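Local coordinates for Lmo0325 protein (Listeria monocytogenes EGD-e, PDB 4RYK), which probably binds DNA as a transcriptional regulator of the Rgg family, carrying an N-terminal helix-turn-helix domain and a C-terminal all-helical domain, at residues S172-E175 against E176-I180; S139-D143 against E144-I148; H46-T49 against L50-E54. All blocks are in the same frame, centred on the assembly; numbering follows the deposited sequence.

Contact 1: S172-E175 against E176-I180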
loop_
_atom_site.group_PDB
_atom_site.type_symbol
_atom_site.label_atom_id
_atom_site.label_comp_id
_atom_site.label_asym_id
_atom_site.label_seq_id
_atom_site.Cartn_x
_atom_site.Cartn_y
_atom_site.Cartn_z
ATOM N N SER A 172 0.217 -21.044 17.229
ATOM C CA SER A 172 -0.394 -22.074 18.050
ATOM C C SER A 172 0.598 -23.228 18.333
ATOM O O SER A 172 0.356 -24.066 19.186
ATOM C CB SER A 172 -1.688 -22.582 17.366
ATOM O OG SER A 172 -1.411 -23.340 16.178
ATOM N N PHE A 173 1.725 -23.269 17.626
ATOM C CA PHE A 173 2.719 -24.304 17.888
ATOM C C PHE A 173 3.535 -24.089 19.150
ATOM O O PHE A 173 4.214 -24.993 19.581
ATOM C CB PHE A 173 3.683 -24.460 16.716
ATOM C CG PHE A 173 3.003 -24.697 15.396
ATOM C CD1 PHE A 173 1.808 -25.400 15.322
ATOM C CD2 PHE A 173 3.566 -24.223 14.228
ATOM C CE1 PHE A 173 1.196 -25.625 14.104
ATOM C CE2 PHE A 173 2.962 -24.445 13.010
ATOM C CZ PHE A 173 1.771 -25.138 12.942
ATOM N N PHE A 174 3.482 -22.917 19.753
ATOM C CA PHE A 174 4.406 -22.610 20.840
ATOM C C PHE A 174 3.688 -22.602 22.174
ATOM O O PHE A 174 2.512 -22.276 22.239
ATOM C CB PHE A 174 5.036 -21.254 20.626
ATOM C CG PHE A 174 5.480 -20.987 19.207
ATOM C CD1 PHE A 174 6.295 -21.872 18.540
ATOM C CD2 PHE A 174 5.105 -19.828 18.578
ATOM C CE1 PHE A 174 6.722 -21.598 17.250
ATOM C CE2 PHE A 174 5.489 -19.557 17.269
ATOM C CZ PHE A 174 6.320 -20.454 16.611
ATOM N N GLU A 175 4.411 -22.918 23.243
ATOM C CA GLU A 175 3.897 -22.682 24.592
ATOM C C GLU A 175 3.638 -21.193 24.804
ATOM O O GLU A 175 4.241 -20.318 24.148
ATOM C CB GLU A 175 4.917 -23.111 25.641
ATOM C CG GLU A 175 5.360 -24.542 25.494
ATOM C CD GLU A 175 6.304 -24.961 26.596
ATOM O OE1 GLU A 175 7.356 -24.281 26.786
ATOM O OE2 GLU A 175 5.982 -25.969 27.265
ATOM N N GLU A 176 2.777 -20.911 25.764
ATOM C CA GLU A 176 2.356 -19.564 26.043
ATOM C C GLU A 176 3.516 -18.649 26.364
ATOM O O GLU A 176 3.547 -17.522 25.893
ATOM C CB GLU A 176 1.352 -19.529 27.173
ATOM C CG GLU A 176 0.698 -18.158 27.303
ATOM C CD GLU A 176 -0.544 -18.163 28.206
ATOM O OE1 GLU A 176 -1.076 -19.246 28.532
ATOM O OE2 GLU A 176 -1.008 -17.076 28.597
ATOM N N GLU A 177 4.491 -19.125 27.130
ATOM C CA GLU A 177 5.595 -18.262 27.492
ATOM C C GLU A 177 6.351 -17.799 26.250
ATOM O O GLU A 177 6.783 -16.668 26.159
ATOM C CB GLU A 177 6.560 -18.984 28.422
ATOM C CG GLU A 177 7.583 -18.066 29.034
ATOM C CD GLU A 177 8.736 -18.838 29.719
ATOM O OE1 GLU A 177 8.557 -20.002 30.222
ATOM O OE2 GLU A 177 9.852 -18.261 29.700
ATOM N N VAL A 178 6.503 -18.721 25.312
ATOM C CA VAL A 178 7.253 -18.508 24.096
ATOM C C VAL A 178 6.416 -17.612 23.154
ATOM O O VAL A 178 6.937 -16.730 22.524
ATOM C CB VAL A 178 7.506 -19.885 23.445
ATOM C CG1 VAL A 178 8.163 -19.757 22.095
ATOM C CG2 VAL A 178 8.376 -20.760 24.337
ATOM N N GLN A 179 5.121 -17.867 23.065
ATOM C CA GLN A 179 4.229 -16.999 22.293
ATOM C C GLN A 179 4.370 -15.574 22.756
ATOM O O GLN A 179 4.519 -14.686 21.941
ATOM C CB GLN A 179 2.792 -17.382 22.460
ATOM C CG GLN A 179 2.453 -18.727 21.848
ATOM C CD GLN A 179 1.028 -19.164 22.180
ATOM O OE1 GLN A 179 0.521 -18.877 23.253
ATOM N NE2 GLN A 179 0.388 -19.852 21.258
ATOM N N ILE A 180 4.366 -15.348 24.067
ATOM C CA ILE A 180 4.492 -13.987 24.611
ATOM C C ILE A 180 5.834 -13.353 24.337
ATOM O O ILE A 180 5.910 -12.170 23.965
ATOM C CB ILE A 180 4.199 -13.989 26.108
ATOM C CG1 ILE A 180 2.691 -14.222 26.309
ATOM C CG2 ILE A 180 4.670 -12.694 26.773
ATOM C CD1 ILE A 180 2.348 -14.720 27.707
HETATM O O HOH W 1 7.623 -22.223 28.503
#
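The first turn of helix 176-193 begins at Glu175, its N-cap residue, with Phe174 of the preceding loop lying over Val178 and Gln179. The helix opens with the bond from Gln179 N to Glu175 O, 2.8 Å long and straight, with an N-H...O angle of 169°. Val178 N adds a weak, strongly bent one at 3.0 Å, so Glu175 O is held firmly by one amide and weakly by the one before it.

Phe174, one residue earlier, adds an apolar contact. Its CB meets Val178 CG1 at 3.8 Å, the two side chains crossing at about a right angle, and CG1 is brought there by standing opposite the backbone N of Val178 (chi1 174°). The methyl approaches the ring obliquely, whereas Gln179 CG lies at the ring's edge, near its plane, and is also 3.8 Å from Phe174 CB. From there the extended glutamine chain runs past the carbonyl of Phe174; Gln179 CG lies 3.3 Å from Glu175 O. The amide NE2 continues backward along the loop to donate to the backbone oxygen of Ile171, so the side chain ties the helix start to the end of the preceding turn.

On the exposed side, the carboxylates of Glu175 and Glu177 are joined by one water, which donates to Glu175 OE1 at 2.7 Å and to Glu177 OE1 at 3.0 Å. This probably eases the repulsion between two like charges whose OE1 atoms are 5.6 Å apart.

Both segments belong to the Rgg-type C-terminal domain. The Phe174 ring meets Phe182, further along helix 176-193, edge-to-face, and both Phe174 and Val178 touch His150 of helix 143-153, while Glu176 and Ile180 reach Tyr222 of helix 220-235.

Contact 2: S139-D143 against E144-I148; sequences SNISD and EYKKI
This is the N-terminal start of a helix at the protein surface: the loop after helix 113-132 turns into helix 143-153, with Ser142 at the N-cap. Ser142 OG makes no capping bond; Ser142 O accepts two weak bonds, from Tyr145 N (3.4 Å) and Lys146 N (3.5 Å), and a normal helical bond follows from Lys147 N to Asp143 O (2.9 Å).

Ile141, just before the cap, and Lys146, four residues after it, occupy the positions of a hydrophobic staple, the methyl CG2 of Ile141 lying 3.9 Å from CG in the aliphatic part of Lys146.

Tyr145 turns toward helix 113-132, where its ring stacks on that of His121. Ser142 CB approaches the tyrosine obliquely, 3.6 Å from Tyr145 CD2. Glu144 CG sits above the centre of one ring face, and the carboxylate beyond it accepts a weak bond at OE2 from Ser142 OG.

A carboxylate in the first turn, such as that of Asp143, would suit the positive end of the helix dipole. The Lys146 chain bends at CG-CD (chi3 56°), bringing NZ to Asp143 OD1 in a 2.8 Å salt bridge, nearly in line with the C-O bond.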
loop_
_atom_site.group_PDB
_atom_site.type_symbol
_atom_site.label_atom_id
_atom_site.label_comp_id
_atom_site.label_asym_id
_atom_site.label_seq_id
_atom_site.Cartn_x
_atom_site.Cartn_y
_atom_site.Cartn_z
ATOM N N SER A 139 -3.836 -30.113 13.132
ATOM C CA SER A 139 -4.419 -30.894 14.214
ATOM C C SER A 139 -3.749 -32.292 14.317
ATOM O O SER A 139 -3.842 -32.956 15.356
ATOM C CB SER A 139 -5.948 -30.986 14.017
ATOM O OG SER A 139 -6.585 -29.704 14.119
ATOM N N ASN A 140 -3.044 -32.699 13.251
ATOM C CA ASN A 140 -2.365 -34.019 13.149
ATOM C C ASN A 140 -0.830 -33.907 12.939
ATOM O O ASN A 140 -0.190 -34.792 12.364
ATOM C CB ASN A 140 -2.991 -34.772 11.966
ATOM C CG ASN A 140 -2.881 -36.290 12.083
ATOM O OD1 ASN A 140 -1.949 -36.820 12.683
ATOM N ND2 ASN A 140 -3.842 -36.997 11.486
ATOM N N ILE A 141 -0.243 -32.826 13.448
ATOM C CA ILE A 141 1.041 -32.308 12.941
ATOM C C ILE A 141 2.314 -32.840 13.604
ATOM O O ILE A 141 2.412 -32.913 14.827
ATOM C CB ILE A 141 1.072 -30.769 13.044
ATOM C CG1 ILE A 141 -0.009 -30.167 12.137
ATOM C CG2 ILE A 141 2.450 -30.223 12.692
ATOM C CD1 ILE A 141 -0.408 -28.760 12.535
ATOM N N SER A 142 3.296 -33.154 12.762
ATOM C CA SER A 142 4.623 -33.563 13.201
ATOM C C SER A 142 5.317 -32.549 14.095
ATOM O O SER A 142 5.338 -31.339 13.803
ATOM C CB SER A 142 5.538 -33.806 12.006
ATOM O OG SER A 142 5.283 -35.068 11.428
ATOM N N ASP A 143 5.918 -33.070 15.161
ATOM C CA ASP A 143 6.770 -32.258 16.001
ATOM C C ASP A 143 7.929 -31.714 15.210
ATOM O O ASP A 143 8.355 -30.628 15.509
ATOM C CB ASP A 143 7.305 -33.029 17.226
ATOM C CG ASP A 143 6.265 -33.156 18.331
ATOM O OD1 ASP A 143 5.410 -32.239 18.434
ATOM O OD2 ASP A 143 6.292 -34.167 19.086
ATOM N N GLU A 144 8.444 -32.465 14.233
ATOM C CA GLU A 144 9.628 -32.045 13.477
ATOM C C GLU A 144 9.418 -30.697 12.794
ATOM O O GLU A 144 10.290 -29.860 12.809
ATOM C CB GLU A 144 10.060 -33.090 12.443
ATOM C CG GLU A 144 9.155 -33.240 11.222
ATOM C CD GLU A 144 9.323 -34.595 10.518
ATOM O OE1 GLU A 144 10.393 -34.823 9.913
ATOM O OE2 GLU A 144 8.398 -35.439 10.548
ATOM N N TYR A 145 8.244 -30.475 12.232
ATOM C CA TYR A 145 8.022 -29.231 11.517
ATOM C C TYR A 145 7.781 -28.099 12.483
ATOM O O TYR A 145 8.193 -27.003 12.229
ATOM C CB TYR A 145 6.883 -29.365 10.507
ATOM C CG TYR A 145 7.117 -30.477 9.518
ATOM C CD1 TYR A 145 8.266 -30.497 8.740
ATOM C CD2 TYR A 145 6.218 -31.505 9.382
ATOM C CE1 TYR A 145 8.510 -31.503 7.850
ATOM C CE2 TYR A 145 6.445 -32.527 8.478
ATOM C CZ TYR A 145 7.602 -32.512 7.719
ATOM O OH TYR A 145 7.859 -33.523 6.825
ATOM N N LYS A 146 7.138 -28.357 13.603
ATOM C CA LYS A 146 6.935 -27.299 14.593
ATOM C C LYS A 146 8.269 -26.888 15.212
ATOM O O LYS A 146 8.518 -25.719 15.474
ATOM C CB LYS A 146 6.017 -27.777 15.692
ATOM C CG LYS A 146 4.603 -28.114 15.230
ATOM C CD LYS A 146 3.964 -29.121 16.180
ATOM C CE LYS A 146 3.953 -28.651 17.637
ATOM N NZ LYS A 146 4.015 -29.808 18.578
ATOM N N LYS A 147 9.133 -27.868 15.436
ATOM C CA LYS A 147 10.462 -27.594 15.923
ATOM C C LYS A 147 11.267 -26.724 14.953
ATOM O O LYS A 147 11.993 -25.812 15.361
ATOM C CB LYS A 147 11.192 -28.901 16.168
ATOM C CG LYS A 147 12.606 -28.717 16.685
ATOM C CD LYS A 147 13.175 -30.067 17.101
ATOM C CE LYS A 147 14.695 -30.098 16.985
ATOM N NZ LYS A 147 15.275 -29.089 17.897
ATOM N N ILE A 148 11.181 -27.022 13.671
ATOM C CA ILE A 148 11.909 -26.219 12.689
ATOM C C ILE A 148 11.470 -24.747 12.750
ATOM O O ILE A 148 12.271 -23.840 12.688
ATOM C CB ILE A 148 11.728 -26.789 11.279
ATOM C CG1 ILE A 148 12.642 -27.994 11.096
ATOM C CG2 ILE A 148 12.059 -25.748 10.207
ATOM C CD1 ILE A 148 12.271 -28.840 9.885
#

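Contact 3: H46-T49 against L50-E54; sequences HEIT and LSLFE
Ile48 and Phe53 meet at about a right angle, the methyl CG2 of the isoleucine coming obliquely to the phenylalanine ring at CD1, 3.6 Å away. The other branch of Ile48 heads elsewhere: CG1 stands opposite the backbone N (chi1 -158°) and carries CD1 to within 3.9 Å of Leu52 CB. One forked side chain thus spans two successive residues of the helix, while Phe53 sends its ring away from the loop to meet Phe67 edge-to-face.

Between these residues Thr49 provides the N-cap of helix 50-60. With chi1 at 62°, its hydroxyl reaches the first turn, where OG1 accepts a weak bond from Leu52 N at 3.3 Å. Leu52 folds its own side chain around the same oxygen, CD1 coming as near as 3.2 Å to OG1, a tight fit for a methyl group. The carbonyl oxygen of Thr49 takes Phe53 N at 2.9 Å. Since Ile48 precedes the cap and Phe53 is the fourth residue after Thr49 in the helix, their contact is a hydrophobic staple, closing the apolar side of the capped turn.

The segments belong to the helix-turn-helix domain, and Phe41 of helix 35-42 packs against both Ile48 and Phe53. Leu52 touches Ile32 and Ile33, two residues of the site where a glycan is bound. The same turn faces the second subunit: Ser51 OG is hydrogen-bonded to Glu47 OE1 of that chain, Leu50 packs on its Phe53, and Glu54 OE2 forms a salt bridge with its Arg72.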
loop_
_atom_site.group_PDB
_atom_site.type_symbol
_atom_site.label_atom_id
_atom_site.label_comp_id
_atom_site.label_asym_id
_atom_site.label_seq_id
_atom_site.Cartn_x
_atom_site.Cartn_y
_atom_site.Cartn_z
ATOM N N HIS A 46 24.204 -4.059 -21.116
ATOM C CA HIS A 46 24.976 -3.777 -19.895
ATOM C C HIS A 46 24.127 -3.944 -18.658
ATOM O O HIS A 46 23.049 -3.379 -18.612
ATOM C CB HIS A 46 25.418 -2.336 -19.858
ATOM C CG HIS A 46 26.566 -2.042 -20.739
ATOM N ND1 HIS A 46 26.509 -1.086 -21.730
ATOM C CD2 HIS A 46 27.803 -2.582 -20.798
ATOM C CE1 HIS A 46 27.666 -1.047 -22.365
ATOM N NE2 HIS A 46 28.469 -1.945 -21.820
ATOM N N GLU A 47 24.634 -4.658 -17.658
ATOM C CA GLU A 47 23.999 -4.788 -16.340
ATOM C C GLU A 47 24.187 -3.503 -15.531
ATOM O O GLU A 47 25.280 -3.104 -15.217
ATOM C CB GLU A 47 24.620 -5.954 -15.558
ATOM C CG GLU A 47 24.278 -7.338 -16.080
ATOM C CD GLU A 47 22.849 -7.752 -15.794
ATOM O OE1 GLU A 47 22.096 -7.035 -15.080
ATOM O OE2 GLU A 47 22.472 -8.830 -16.287
ATOM N N ILE A 48 23.118 -2.826 -15.192
ATOM C CA ILE A 48 23.273 -1.574 -14.440
ATOM C C ILE A 48 23.527 -1.891 -12.942
ATOM O O ILE A 48 22.945 -2.859 -12.414
ATOM C CB ILE A 48 21.997 -0.693 -14.700
ATOM C CG1 ILE A 48 22.241 0.804 -14.450
ATOM C CG2 ILE A 48 20.753 -1.247 -13.968
ATOM C CD1 ILE A 48 23.463 1.369 -15.130
ATOM N N THR A 49 24.340 -1.090 -12.258
ATOM C CA THR A 49 24.349 -1.161 -10.790
ATOM C C THR A 49 23.113 -0.552 -10.233
ATOM O O THR A 49 22.524 0.355 -10.823
ATOM C CB THR A 49 25.527 -0.440 -10.143
ATOM O OG1 THR A 49 25.472 0.939 -10.467
ATOM C CG2 THR A 49 26.851 -1.038 -10.618
ATOM N N LEU A 50 22.720 -1.026 -9.077
ATOM C CA LEU A 50 21.560 -0.501 -8.395
ATOM C C LEU A 50 21.664 0.991 -8.054
ATOM O O LEU A 50 20.665 1.712 -8.184
ATOM C CB LEU A 50 21.252 -1.315 -7.135
ATOM C CG LEU A 50 20.154 -0.807 -6.215
ATOM C CD1 LEU A 50 18.816 -0.641 -6.917
ATOM C CD2 LEU A 50 20.017 -1.812 -5.074
ATOM N N SER A 51 22.831 1.480 -7.660
ATOM C CA SER A 51 22.914 2.912 -7.330
ATOM C C SER A 51 22.754 3.767 -8.566
ATOM O O SER A 51 22.156 4.816 -8.485
ATOM C CB SER A 51 24.190 3.307 -6.574
ATOM O OG SER A 51 25.257 2.558 -7.036
ATOM N N LEU A 52 23.278 3.330 -9.704
ATOM C CA LEU A 52 23.123 4.107 -10.918
ATOM C C LEU A 52 21.696 4.036 -11.381
ATOM O O LEU A 52 21.141 5.019 -11.892
ATOM C CB LEU A 52 24.027 3.582 -12.011
ATOM C CG LEU A 52 25.494 3.878 -11.683
ATOM C CD1 LEU A 52 26.375 3.147 -12.663
ATOM C CD2 LEU A 52 25.776 5.373 -11.733
ATOM N N PHE A 53 21.096 2.867 -11.194
ATOM C CA PHE A 53 19.716 2.653 -11.594
ATOM C C PHE A 53 18.755 3.588 -10.865
ATOM O O PHE A 53 17.895 4.166 -11.509
ATOM C CB PHE A 53 19.302 1.202 -11.408
ATOM C CG PHE A 53 17.973 0.862 -12.017
ATOM C CD1 PHE A 53 17.815 0.823 -13.409
ATOM C CD2 PHE A 53 16.893 0.522 -11.223
ATOM C CE1 PHE A 53 16.600 0.485 -13.983
ATOM C CE2 PHE A 53 15.676 0.212 -11.799
ATOM C CZ PHE A 53 15.528 0.189 -13.180
ATOM N N GLU A 54 18.936 3.799 -9.559
ATOM C CA GLU A 54 18.099 4.727 -8.788
ATOM C C GLU A 54 18.190 6.138 -9.364
ATOM O O GLU A 54 17.194 6.863 -9.407
ATOM C CB GLU A 54 18.504 4.790 -7.311
ATOM C CG GLU A 54 18.366 3.510 -6.499
ATOM C CD GLU A 54 18.342 3.814 -4.980
ATOM O OE1 GLU A 54 19.357 3.582 -4.255
ATOM O OE2 GLU A 54 17.316 4.334 -4.497
#

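How the contacts relate
Along the chain the order is contact 3, contact 2, contact 1, each at the start of a helix: 50-60, 143-153 and 176-193. Contacts 1 and 2 share the Rgg-type C-terminal domain, with centres about 14 Å apart, and touch through Phe173 of contact 1, whose CG lies 3.8 Å from Lys146 CG and whose CE1 lies 3.9 Å from Ile141 CD1. The loop leading into helix 176-193 therefore packs on the start of helix 143-153. Contact 3 belongs to the helix-turn-helix domain, its centre about 44 Å from the centres of both others, and it alone of the three meets the second subunit. The probable DNA-binding part thus contributes to the dimer, well away from the other two helix starts.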